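Local coordinates for protein TetR family transcription regulator (Marinobacter aquaeolei, PDB 3PAS) that probably binds DNA through an N-terminal helix-turn-helix domain and regulates transcription, as do other TetR family proteins, at residues I11-A16 with P42-I47; I47-E50 with Q54-L57; T17-A22 with A35-L40; A58-V63 with E107-S112. All blocks are in the same frame, centred on the assembly; numbering follows the deposited sequence.

In the fold
The four contacts follow one principle: the helices of a small DNA-binding domain pack on one another, and the domain then joins the body of the subunit. Helix 5-24 serves contact 1, where it meets helix 42-48, and contact 3, where it meets the end of helix 31-37; contact 3 is nested along the chain inside the loop closed by contact 1, their centres about 8 Å apart. Contact 2 follows, joining the end of helix 42-48 to the start of helix 52-76. Farther along that helix, contact 4 brings in helix 100-110; the centres of contacts 4 and 1 are about 16 Å apart. Helix 52-76 thus connects the predicted helix-turn-helix to the C-terminal domain.

Contact 1: residues I11-A16 with P42-I47; sequences IAFLEA and PATLYI
Phe13 of helix 5-24 presents one ring face to Leu45 of helix 42-48 and part of its rim to Thr44, so two consecutive residues are met by a single aromatic side chain in two different ways. Over the face lies the backbone of Leu45: its CA stands 3.8 Å from the centroid of the Phe13 ring, 28° off the ring normal, a CH-pi contact displaced toward the rim. The side chain of Leu45 then runs obliquely across the same ring, with Leu45 CB 3.6 Å from Phe13 CE1 and Leu45 CD1 3.8 Å from Phe13 CD1. The first torsion of Leu45 explains this course, for CG lies anti to the backbone N (chi1 -172°) and the isobutyl group follows the CE1-CD1 side of the ring. At the ring edge, and in its plane, the methyl CG2 of Thr44 comes to 3.8 Å from Phe13 CZ. The hydroxyl of Thr44 is engaged elsewhere, in a hydrogen bond with Ser41, and it is chiefly the methyl that meets the phenylalanine. Leu40 and Ala38 add to the surroundings of the ring. No hydrogen bond crosses between 11-16 and 42-47; the second helix of the predicted helix-turn-helix, the one expected to read DNA in this family, is seated on the first helix of the domain mainly by apolar and CH-pi contacts, the ring rim also touching the backbone N of Leu45.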
loop_
_atom_site.group_PDB
_atom_site.type_symbol
_atom_site.label_atom_id
_atom_site.label_comp_id
_atom_site.label_asym_id
_atom_site.label_seq_id
_atom_site.Cartn_x
_atom_site.Cartn_y
_atom_site.Cartn_z
ATOM N N ILE B 11 24.812 -13.643 9.967
ATOM C CA ILE B 11 24.481 -12.574 9.017
ATOM C C ILE B 11 24.354 -13.094 7.582
ATOM O O ILE B 11 23.474 -12.651 6.817
ATOM C CB ILE B 11 25.539 -11.422 9.073
ATOM C CG1 ILE B 11 25.460 -10.696 10.413
ATOM C CG2 ILE B 11 25.331 -10.384 7.931
ATOM C CD1 ILE B 11 24.244 -9.871 10.557
ATOM N N ALA B 12 25.210 -14.037 7.207
ATOM C CA ALA B 12 25.170 -14.602 5.880
ATOM C C ALA B 12 23.829 -15.285 5.677
ATOM O O ALA B 12 23.177 -15.086 4.621
ATOM C CB ALA B 12 26.341 -15.558 5.604
ATOM N N PHE B 13 23.383 -16.046 6.684
ATOM C CA PHE B 13 22.077 -16.714 6.583
ATOM C C PHE B 13 20.879 -15.784 6.646
ATOM O O PHE B 13 19.911 -15.995 5.914
ATOM C CB PHE B 13 21.930 -17.818 7.637
ATOM C CG PHE B 13 22.881 -18.978 7.452
ATOM C CD1 PHE B 13 22.851 -19.764 6.304
ATOM C CD2 PHE B 13 23.811 -19.271 8.431
ATOM C CE1 PHE B 13 23.722 -20.816 6.136
ATOM C CE2 PHE B 13 24.672 -20.344 8.275
ATOM C CZ PHE B 13 24.632 -21.122 7.118
ATOM N N LEU B 14 20.930 -14.781 7.531
ATOM C CA LEU B 14 19.876 -13.840 7.683
ATOM C C LEU B 14 19.701 -13.015 6.389
ATOM O O LEU B 14 18.606 -12.878 5.894
ATOM C CB LEU B 14 20.139 -12.927 8.889
ATOM C CG LEU B 14 20.140 -13.634 10.240
ATOM C CD1 LEU B 14 20.898 -12.830 11.288
ATOM C CD2 LEU B 14 18.699 -13.983 10.640
ATOM N N GLU B 15 20.808 -12.538 5.827
ATOM C CA GLU B 15 20.786 -11.801 4.563
ATOM C C GLU B 15 20.310 -12.673 3.386
ATOM O O GLU B 15 19.536 -12.230 2.555
ATOM C CB GLU B 15 22.185 -11.220 4.301
ATOM C CG GLU B 15 22.506 -9.988 5.138
ATOM C CD GLU B 15 21.671 -8.741 4.753
ATOM O OE1 GLU B 15 21.081 -8.679 3.637
ATOM O OE2 GLU B 15 21.580 -7.813 5.574
ATOM N N ALA B 16 20.738 -13.924 3.331
ATOM C CA ALA B 16 20.297 -14.838 2.266
ATOM C C ALA B 16 18.784 -15.075 2.372
ATOM O O ALA B 16 18.092 -15.196 1.354
ATOM C CB ALA B 16 21.059 -16.169 2.358
ATOM N N PRO B 42 23.550 -26.742 4.335
ATOM C CA PRO B 42 22.436 -26.808 5.277
ATOM C C PRO B 42 22.891 -27.263 6.672
ATOM O O PRO B 42 22.365 -26.776 7.669
ATOM C CB PRO B 42 21.498 -27.833 4.649
ATOM C CG PRO B 42 21.816 -27.797 3.196
ATOM C CD PRO B 42 23.269 -27.431 3.073
ATOM N N ALA B 43 23.872 -28.177 6.759
ATOM C CA ALA B 43 24.405 -28.625 8.073
ATOM C C ALA B 43 24.903 -27.422 8.852
ATOM O O ALA B 43 24.611 -27.286 10.026
ATOM C CB ALA B 43 25.568 -29.746 7.906
ATOM N N THR B 44 25.559 -26.500 8.173
ATOM C CA THR B 44 26.013 -25.263 8.807
ATOM C C THR B 44 24.860 -24.378 9.257
ATOM O O THR B 44 24.885 -23.848 10.346
ATOM C CB THR B 44 26.980 -24.492 7.889
ATOM O OG1 THR B 44 28.112 -25.333 7.618
ATOM C CG2 THR B 44 27.449 -23.196 8.547
ATOM N N LEU B 45 23.873 -24.185 8.386
ATOM C CA LEU B 45 22.709 -23.438 8.712
ATOM C C LEU B 45 22.102 -23.968 10.012
ATOM O O LEU B 45 21.769 -23.172 10.923
ATOM C CB LEU B 45 21.695 -23.490 7.549
ATOM C CG LEU B 45 20.470 -22.589 7.678
ATOM C CD1 LEU B 45 19.877 -22.163 6.277
ATOM C CD2 LEU B 45 19.392 -23.273 8.530
ATOM N N TYR B 46 21.939 -25.289 10.111
ATOM C CA TYR B 46 21.369 -25.863 11.305
ATOM C C TYR B 46 22.184 -25.659 12.595
ATOM O O TYR B 46 21.664 -25.830 13.699
ATOM C CB TYR B 46 21.041 -27.336 11.123
ATOM C CG TYR B 46 19.953 -27.628 10.078
ATOM C CD1 TYR B 46 18.731 -26.973 10.094
ATOM C CD2 TYR B 46 20.161 -28.576 9.093
ATOM C CE1 TYR B 46 17.744 -27.273 9.177
ATOM C CE2 TYR B 46 19.192 -28.875 8.156
ATOM C CZ TYR B 46 17.989 -28.228 8.211
ATOM O OH TYR B 46 17.058 -28.515 7.282
ATOM N N ILE B 47 23.442 -25.296 12.477
ATOM C CA ILE B 47 24.214 -24.936 13.701
ATOM C C ILE B 47 23.545 -23.720 14.384
ATOM O O ILE B 47 23.409 -23.629 15.623
ATOM C CB ILE B 47 25.693 -24.595 13.381
ATOM C CG1 ILE B 47 26.406 -25.803 12.768
ATOM C CG2 ILE B 47 26.399 -24.155 14.649
ATOM C CD1 ILE B 47 27.831 -25.551 12.245
#

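Contact 2: residues I47-E50 with Q54-L57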
loop_
_atom_site.group_PDB
_atom_site.type_symbol
_atom_site.label_atom_id
_atom_site.label_comp_id
_atom_site.label_asym_id
_atom_site.label_seq_id
_atom_site.Cartn_x
_atom_site.Cartn_y
_atom_site.Cartn_z
ATOM N N ILE B 47 23.442 -25.296 12.477
ATOM C CA ILE B 47 24.214 -24.936 13.701
ATOM C C ILE B 47 23.545 -23.720 14.384
ATOM O O ILE B 47 23.409 -23.629 15.623
ATOM C CB ILE B 47 25.693 -24.595 13.381
ATOM C CG1 ILE B 47 26.406 -25.803 12.768
ATOM C CG2 ILE B 47 26.399 -24.155 14.649
ATOM C CD1 ILE B 47 27.831 -25.551 12.245
ATOM N N TYR B 48 23.089 -22.801 13.557
ATOM C CA TYR B 48 22.568 -21.531 14.046
ATOM C C TYR B 48 21.053 -21.432 14.164
ATOM O O TYR B 48 20.544 -20.724 15.039
ATOM C CB TYR B 48 23.078 -20.432 13.116
ATOM C CG TYR B 48 24.566 -20.452 13.028
ATOM C CD1 TYR B 48 25.360 -19.985 14.070
ATOM C CD2 TYR B 48 25.187 -21.010 11.946
ATOM C CE1 TYR B 48 26.775 -20.037 13.975
ATOM C CE2 TYR B 48 26.557 -21.089 11.852
ATOM C CZ TYR B 48 27.350 -20.601 12.858
ATOM O OH TYR B 48 28.699 -20.701 12.717
ATOM N N TYR B 49 20.344 -22.135 13.275
ATOM C CA TYR B 49 18.880 -22.058 13.192
ATOM C C TYR B 49 18.337 -23.464 13.127
ATOM O O TYR B 49 18.803 -24.261 12.320
ATOM C CB TYR B 49 18.459 -21.229 11.975
ATOM C CG TYR B 49 19.063 -19.848 12.093
ATOM C CD1 TYR B 49 18.549 -18.921 13.013
ATOM C CD2 TYR B 49 20.176 -19.500 11.361
ATOM C CE1 TYR B 49 19.152 -17.743 13.199
ATOM C CE2 TYR B 49 20.768 -18.288 11.510
ATOM C CZ TYR B 49 20.264 -17.418 12.428
ATOM O OH TYR B 49 20.863 -16.210 12.608
ATOM N N GLU B 50 17.357 -23.763 13.964
ATOM C CA GLU B 50 16.876 -25.138 14.079
ATOM C C GLU B 50 16.112 -25.631 12.877
ATOM O O GLU B 50 16.166 -26.825 12.536
ATOM C CB GLU B 50 16.043 -25.324 15.361
ATOM C CG GLU B 50 16.913 -25.085 16.597
ATOM C CD GLU B 50 16.152 -25.092 17.909
ATOM O OE1 GLU B 50 15.625 -26.170 18.238
ATOM O OE2 GLU B 50 16.136 -24.053 18.628
ATOM N N GLN B 54 12.274 -20.933 12.604
ATOM C CA GLN B 54 13.130 -20.138 13.460
ATOM C C GLN B 54 14.027 -19.175 12.680
ATOM O O GLN B 54 14.277 -18.050 13.124
ATOM C CB GLN B 54 13.942 -21.012 14.415
ATOM C CG GLN B 54 13.080 -21.968 15.314
ATOM C CD GLN B 54 11.939 -21.243 16.078
ATOM O OE1 GLN B 54 12.042 -20.061 16.391
ATOM N NE2 GLN B 54 10.852 -21.961 16.350
ATOM N N LEU B 55 14.467 -19.584 11.505
ATOM C CA LEU B 55 15.272 -18.697 10.645
ATOM C C LEU B 55 14.463 -17.527 10.098
ATOM O O LEU B 55 14.901 -16.373 10.128
ATOM C CB LEU B 55 15.866 -19.497 9.499
ATOM C CG LEU B 55 16.727 -18.666 8.517
ATOM C CD1 LEU B 55 17.760 -17.739 9.215
ATOM C CD2 LEU B 55 17.412 -19.638 7.553
ATOM N N LEU B 56 13.242 -17.804 9.676
ATOM C CA LEU B 56 12.324 -16.736 9.220
ATOM C C LEU B 56 12.042 -15.708 10.328
ATOM O O LEU B 56 12.033 -14.510 10.078
ATOM C CB LEU B 56 11.030 -17.342 8.712
ATOM C CG LEU B 56 11.047 -18.241 7.479
ATOM C CD1 LEU B 56 9.617 -18.697 7.094
ATOM C CD2 LEU B 56 11.777 -17.654 6.228
ATOM N N LEU B 57 11.811 -16.167 11.557
ATOM C CA LEU B 57 11.586 -15.292 12.684
ATOM C C LEU B 57 12.827 -14.471 13.007
ATOM O O LEU B 57 12.719 -13.260 13.182
ATOM C CB LEU B 57 11.169 -16.068 13.938
ATOM C CG LEU B 57 10.680 -15.251 15.141
ATOM C CD1 LEU B 57 9.613 -14.163 14.749
ATOM C CD2 LEU B 57 10.142 -16.232 16.188
#
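Tyr49, just past helix 42-48, lays one face of its ring over a methyl of Leu55 in the helix that follows. This CH-pi contact carries the meeting: Leu55 CD1 lies 3.7 Å from the centroid of the Tyr49 ring and only 12° off its normal, almost exactly above the centre. Leu55 reaches there because CG is anti to its backbone N (chi1 180°) and the second torsion turns CD1 to the ring, the two side chains crossing at about a right angle. Plain apolar contact continues the pairing nearer the backbone, where Tyr49 CB and Leu55 CB are 4.0 Å apart. A looser set of contacts lies beside it. Glu50 and Gln54 meet through their aliphatic parts, Glu50 CB being 4.5 Å from Gln54 CG, and no hydrogen bond joins the two segments. An alanine in place of Tyr49 would remove the ring that faces Leu55 CD1 and is likely to leave a gap between the turn and the helix it precedes. The contact closes the short connection from helix 42-48 to helix 52-76, where Asp51 accepts a hydrogen bond from the backbone N of Gln54. Helix 5-24 packs against both partners, with Arg10 and Leu14 touching Tyr49 and Thr17 touching Leu55, while Ala58, one turn farther along helix 52-76, also meets the tyrosine.

Contact 3: residues T17-A22 with A35-L40; sequences TVREVA and AKAAGL
Ala37, in the last turn of helix 31-37, points its methyl at Glu20 of helix 5-24, while its carbonyl faces the guanidinium group of Arg19. The closer-packed part is small and built on that methyl. Ala37 CB sits 3.9 Å from Glu20 CG and 3.8 Å from Glu20 OE2, so the glutamate lies alongside the alanine with both its aliphatic carbon and its carboxylate. The chain of Glu20 takes this path because it bends at its second torsion (chi2 -66°) and folds back by the methyl. Ala16, one turn earlier on helix 5-24, touches Ala37 and Ala38 as well and extends the packing toward the buried side.

The outer side has little packing and rests on a single polar approach. Arg19 arrives through a chain bent at chi3 (-53°), which swings the guanidinium toward the helix end; there Arg19 NH2 lies 3.1 Å from Ala37 O, the oxygen being in the guanidinium plane at its edge. An acetate ion, probably from the crystallisation liquor, lies with its nearest atom about 3 Å from the side chain of Arg19. Just beyond, Gly39 with its positive phi forms a Schellman motif: Gly39 N bonds to Lys36 O at 2.9 Å, and Leu40 N to Ala35 O at 3.0 Å. None of the touching residues is fully buried. Two helices of the DNA-binding domain thus meet at its surface through one methyl packed along the glutamate chain, and a cationic group beside a carbonyl at a helix C-terminus, where the helix dipole would be expected to favour the positive charge of Arg19.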
loop_
_atom_site.group_PDB
_atom_site.type_symbol
_atom_site.label_atom_id
_atom_site.label_comp_id
_atom_site.label_asym_id
_atom_site.label_seq_id
_atom_site.Cartn_x
_atom_site.Cartn_y
_atom_site.Cartn_z
ATOM N N THR B 17 18.272 -15.129 3.602
ATOM C CA THR B 17 16.837 -15.303 3.852
ATOM C C THR B 17 16.098 -14.052 3.341
ATOM O O THR B 17 15.126 -14.175 2.619
ATOM C CB THR B 17 16.529 -15.525 5.319
ATOM O OG1 THR B 17 17.176 -16.711 5.786
ATOM C CG2 THR B 17 15.030 -15.720 5.548
ATOM N N VAL B 18 16.554 -12.863 3.758
ATOM C CA VAL B 18 16.018 -11.586 3.208
ATOM C C VAL B 18 15.962 -11.601 1.664
ATOM O O VAL B 18 14.908 -11.349 1.110
ATOM C CB VAL B 18 16.826 -10.367 3.639
ATOM C CG1 VAL B 18 16.335 -9.088 2.835
ATOM C CG2 VAL B 18 16.706 -10.160 5.164
ATOM N N ARG B 19 17.066 -11.944 0.986
ATOM C CA ARG B 19 17.095 -11.961 -0.467
ATOM C C ARG B 19 16.173 -12.956 -1.131
ATOM O O ARG B 19 15.434 -12.591 -2.071
ATOM C CB ARG B 19 18.522 -12.167 -1.026
ATOM C CG ARG B 19 19.482 -11.075 -0.659
ATOM C CD ARG B 19 20.784 -11.171 -1.460
ATOM N NE ARG B 19 21.421 -12.479 -1.391
ATOM C CZ ARG B 19 22.193 -12.908 -0.393
ATOM N NH1 ARG B 19 22.428 -12.139 0.649
ATOM N NH2 ARG B 19 22.733 -14.113 -0.447
ATOM N N GLU B 20 16.184 -14.202 -0.644
ATOM C CA GLU B 20 15.407 -15.252 -1.253
ATOM C C GLU B 20 13.914 -15.035 -1.051
ATOM O O GLU B 20 13.116 -15.208 -1.996
ATOM C CB GLU B 20 15.872 -16.614 -0.745
ATOM C CG GLU B 20 17.251 -16.969 -1.187
ATOM C CD GLU B 20 17.353 -17.170 -2.696
ATOM O OE1 GLU B 20 16.625 -18.036 -3.222
ATOM O OE2 GLU B 20 18.174 -16.466 -3.330
ATOM N N VAL B 21 13.515 -14.642 0.153
ATOM C CA VAL B 21 12.092 -14.415 0.413
ATOM C C VAL B 21 11.624 -13.152 -0.331
ATOM O O VAL B 21 10.516 -13.146 -0.935
ATOM C CB VAL B 21 11.772 -14.343 1.894
ATOM C CG1 VAL B 21 10.307 -13.881 2.114
ATOM C CG2 VAL B 21 12.050 -15.714 2.571
ATOM N N ALA B 22 12.452 -12.098 -0.299
ATOM C CA ALA B 22 12.070 -10.868 -0.992
ATOM C C ALA B 22 11.894 -11.197 -2.476
ATOM O O ALA B 22 10.970 -10.718 -3.096
ATOM C CB ALA B 22 13.116 -9.713 -0.759
ATOM N N ALA B 35 20.623 -21.701 2.288
ATOM C CA ALA B 35 22.021 -22.133 2.515
ATOM C C ALA B 35 22.906 -21.879 1.234
ATOM O O ALA B 35 24.020 -21.282 1.288
ATOM C CB ALA B 35 22.065 -23.601 2.937
ATOM N N LYS B 36 22.369 -22.287 0.099
ATOM C CA LYS B 36 23.051 -22.125 -1.182
ATOM C C LYS B 36 23.306 -20.626 -1.466
ATOM O O LYS B 36 24.426 -20.225 -1.801
ATOM C CB LYS B 36 22.225 -22.779 -2.280
ATOM C CG LYS B 36 22.989 -23.032 -3.561
ATOM C CD LYS B 36 22.132 -23.744 -4.620
ATOM C CE LYS B 36 21.980 -25.248 -4.330
ATOM N NZ LYS B 36 21.759 -26.045 -5.581
ATOM N N ALA B 37 22.293 -19.800 -1.250
ATOM C CA ALA B 37 22.424 -18.379 -1.446
ATOM C C ALA B 37 23.469 -17.781 -0.522
ATOM O O ALA B 37 24.121 -16.828 -0.885
ATOM C CB ALA B 37 21.119 -17.708 -1.286
ATOM N N ALA B 38 23.599 -18.313 0.696
ATOM C CA ALA B 38 24.599 -17.904 1.621
ATOM C C ALA B 38 26.008 -18.468 1.340
ATOM O O ALA B 38 26.917 -18.128 2.046
ATOM C CB ALA B 38 24.168 -18.301 3.077
ATOM N N GLY B 39 26.163 -19.411 0.420
ATOM C CA GLY B 39 27.466 -20.062 0.176
ATOM C C GLY B 39 27.883 -21.097 1.212
ATOM O O GLY B 39 29.087 -21.384 1.378
ATOM N N LEU B 40 26.904 -21.677 1.902
ATOM C CA LEU B 40 27.158 -22.584 3.017
ATOM C C LEU B 40 26.253 -23.806 2.976
ATOM O O LEU B 40 25.323 -23.865 2.220
ATOM C CB LEU B 40 26.964 -21.811 4.331
ATOM C CG LEU B 40 27.895 -20.616 4.526
ATOM C CD1 LEU B 40 27.380 -19.721 5.677
ATOM C CD2 LEU B 40 29.364 -21.086 4.760
#

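Contact 4: residues A58-V63 with E107-S112; sequences ATFYYV and ETFTHS
Phe60 of helix 52-76 and Phe109 of helix 100-110 stack face on face, in a parallel-displaced arrangement with centroids 4.3 Å apart and planes inclined by 18°. Followed outward, Phe60 begins at CB, which stands over the Phe109 ring as a CH-pi donor, 3.7 Å from its centroid and 7° off the normal. Next comes CG of Phe60, 3.6 Å from Phe109 CD1. Phe60 CD1 reaches the same atom, Phe109 CD1, at 3.4 Å, and also meets CG and CB of that residue; on the other branch CD2 comes to 4.0 Å from Phe109 CE1. Toward the tip a second neighbour joins: Phe60 CE1 keeps Phe109 CD1 and also lies 3.7 Å from Thr110 CG2, with CZ nearly as close to that methyl. Both phenylalanines hold CG anti to the backbone N, which carries each ring toward the other helix. A serine in place of Phe109 would remove the stacked ring and would probably leave CB and one face of Phe60 poorly packed. Ile119 of helix 117-126 touches both rings, and the hydroxyl of Thr110 is hydrogen-bonded to the backbone carbonyl of His106. Just after the helix end, Ser112 OG donates to Phe109 O at 2.6 Å. The helix that leads out of the DNA-binding domain therefore meets the C-terminal domain here through aromatic and methyl surfaces, with no hydrogen bond between the two segments.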
loop_
_atom_site.group_PDB
_atom_site.type_symbol
_atom_site.label_atom_id
_atom_site.label_comp_id
_atom_site.label_asym_id
_atom_site.label_seq_id
_atom_site.Cartn_x
_atom_site.Cartn_y
_atom_site.Cartn_z
ATOM N N ALA B 58 13.982 -15.127 13.125
ATOM C CA ALA B 58 15.259 -14.444 13.394
ATOM C C ALA B 58 15.539 -13.373 12.321
ATOM O O ALA B 58 16.095 -12.303 12.603
ATOM C CB ALA B 58 16.446 -15.474 13.494
ATOM N N THR B 59 15.205 -13.692 11.082
ATOM C CA THR B 59 15.387 -12.782 9.959
ATOM C C THR B 59 14.452 -11.586 10.126
ATOM O O THR B 59 14.836 -10.447 9.863
ATOM C CB THR B 59 15.175 -13.486 8.563
ATOM O OG1 THR B 59 16.140 -14.555 8.402
ATOM C CG2 THR B 59 15.429 -12.495 7.388
ATOM N N PHE B 60 13.216 -11.844 10.539
ATOM C CA PHE B 60 12.274 -10.757 10.760
ATOM C C PHE B 60 12.829 -9.804 11.842
ATOM O O PHE B 60 12.827 -8.567 11.668
ATOM C CB PHE B 60 10.900 -11.263 11.125
ATOM C CG PHE B 60 9.904 -10.168 11.339
ATOM C CD1 PHE B 60 9.443 -9.468 10.286
ATOM C CD2 PHE B 60 9.527 -9.801 12.607
ATOM C CE1 PHE B 60 8.520 -8.417 10.467
ATOM C CE2 PHE B 60 8.604 -8.783 12.793
ATOM C CZ PHE B 60 8.124 -8.098 11.743
ATOM N N TYR B 61 13.346 -10.363 12.925
ATOM C CA TYR B 61 13.945 -9.535 13.978
ATOM C C TYR B 61 15.204 -8.816 13.579
ATOM O O TYR B 61 15.450 -7.679 14.013
ATOM C CB TYR B 61 14.207 -10.360 15.238
ATOM C CG TYR B 61 12.966 -10.783 15.952
ATOM C CD1 TYR B 61 11.881 -9.916 16.081
ATOM C CD2 TYR B 61 12.893 -12.008 16.595
ATOM C CE1 TYR B 61 10.738 -10.288 16.770
ATOM C CE2 TYR B 61 11.744 -12.383 17.300
ATOM C CZ TYR B 61 10.678 -11.509 17.387
ATOM O OH TYR B 61 9.541 -11.858 18.071
ATOM N N TYR B 62 16.027 -9.466 12.770
ATOM C CA TYR B 62 17.199 -8.835 12.210
ATOM C C TYR B 62 16.806 -7.616 11.330
ATOM O O TYR B 62 17.388 -6.513 11.443
ATOM C CB TYR B 62 17.949 -9.867 11.373
ATOM C CG TYR B 62 19.024 -9.322 10.477
ATOM C CD1 TYR B 62 20.254 -8.971 10.990
ATOM C CD2 TYR B 62 18.836 -9.213 9.097
ATOM C CE1 TYR B 62 21.267 -8.514 10.169
ATOM C CE2 TYR B 62 19.840 -8.757 8.288
ATOM C CZ TYR B 62 21.072 -8.406 8.843
ATOM O OH TYR B 62 22.120 -7.923 8.051
ATOM N N VAL B 63 15.827 -7.812 10.460
ATOM C CA VAL B 63 15.381 -6.753 9.551
ATOM C C VAL B 63 14.763 -5.590 10.390
ATOM O O VAL B 63 15.156 -4.424 10.279
ATOM C CB VAL B 63 14.401 -7.334 8.508
ATOM C CG1 VAL B 63 13.676 -6.229 7.791
ATOM C CG2 VAL B 63 15.145 -8.301 7.497
ATOM N N GLU B 107 7.388 -6.437 5.035
ATOM C CA GLU B 107 6.039 -6.463 4.440
ATOM C C GLU B 107 5.560 -7.908 4.169
ATOM O O GLU B 107 4.455 -8.279 4.549
ATOM C CB GLU B 107 6.066 -5.666 3.129
ATOM C CG GLU B 107 4.719 -5.538 2.343
ATOM C CD GLU B 107 3.733 -4.587 3.002
ATOM O OE1 GLU B 107 4.064 -4.013 4.072
ATOM O OE2 GLU B 107 2.606 -4.435 2.452
ATOM N N THR B 108 6.383 -8.721 3.527
ATOM C CA THR B 108 5.993 -10.101 3.262
ATOM C C THR B 108 5.693 -10.835 4.571
ATOM O O THR B 108 4.663 -11.516 4.678
ATOM C CB THR B 108 7.079 -10.900 2.500
ATOM O OG1 THR B 108 7.341 -10.267 1.251
ATOM C CG2 THR B 108 6.571 -12.333 2.202
ATOM N N PHE B 109 6.571 -10.685 5.572
ATOM C CA PHE B 109 6.401 -11.370 6.852
ATOM C C PHE B 109 5.180 -10.892 7.605
ATOM O O PHE B 109 4.371 -11.726 8.086
ATOM C CB PHE B 109 7.625 -11.188 7.751
ATOM C CG PHE B 109 7.654 -12.092 8.971
ATOM C CD1 PHE B 109 6.955 -11.770 10.119
ATOM C CD2 PHE B 109 8.433 -13.248 8.978
ATOM C CE1 PHE B 109 6.978 -12.591 11.244
ATOM C CE2 PHE B 109 8.464 -14.087 10.114
ATOM C CZ PHE B 109 7.733 -13.749 11.246
ATOM N N THR B 110 5.038 -9.565 7.749
ATOM C CA THR B 110 3.894 -9.023 8.514
ATOM C C THR B 110 2.553 -9.365 7.874
ATOM O O THR B 110 1.562 -9.424 8.578
ATOM C CB THR B 110 3.945 -7.454 8.779
ATOM O OG1 THR B 110 3.912 -6.776 7.536
ATOM C CG2 THR B 110 5.172 -7.048 9.545
ATOM N N HIS B 111 2.498 -9.590 6.565
ATOM C CA HIS B 111 1.256 -9.936 5.825
ATOM C C HIS B 111 1.154 -11.447 5.633
ATOM O O HIS B 111 0.491 -11.892 4.721
ATOM C CB HIS B 111 1.234 -9.325 4.404
ATOM C CG HIS B 111 0.909 -7.863 4.340
ATOM N ND1 HIS B 111 -0.385 -7.384 4.330
ATOM C CD2 HIS B 111 1.709 -6.779 4.202
ATOM C CE1 HIS B 111 -0.366 -6.066 4.229
ATOM N NE2 HIS B 111 0.893 -5.673 4.152
ATOM N N SER B 112 1.855 -12.229 6.451
ATOM C CA SER B 112 1.831 -13.694 6.362
ATOM C C SER B 112 1.293 -14.272 7.663
ATOM O O SER B 112 1.247 -13.602 8.723
ATOM C CB SER B 112 3.238 -14.259 6.154
ATOM O OG SER B 112 3.955 -14.243 7.392
#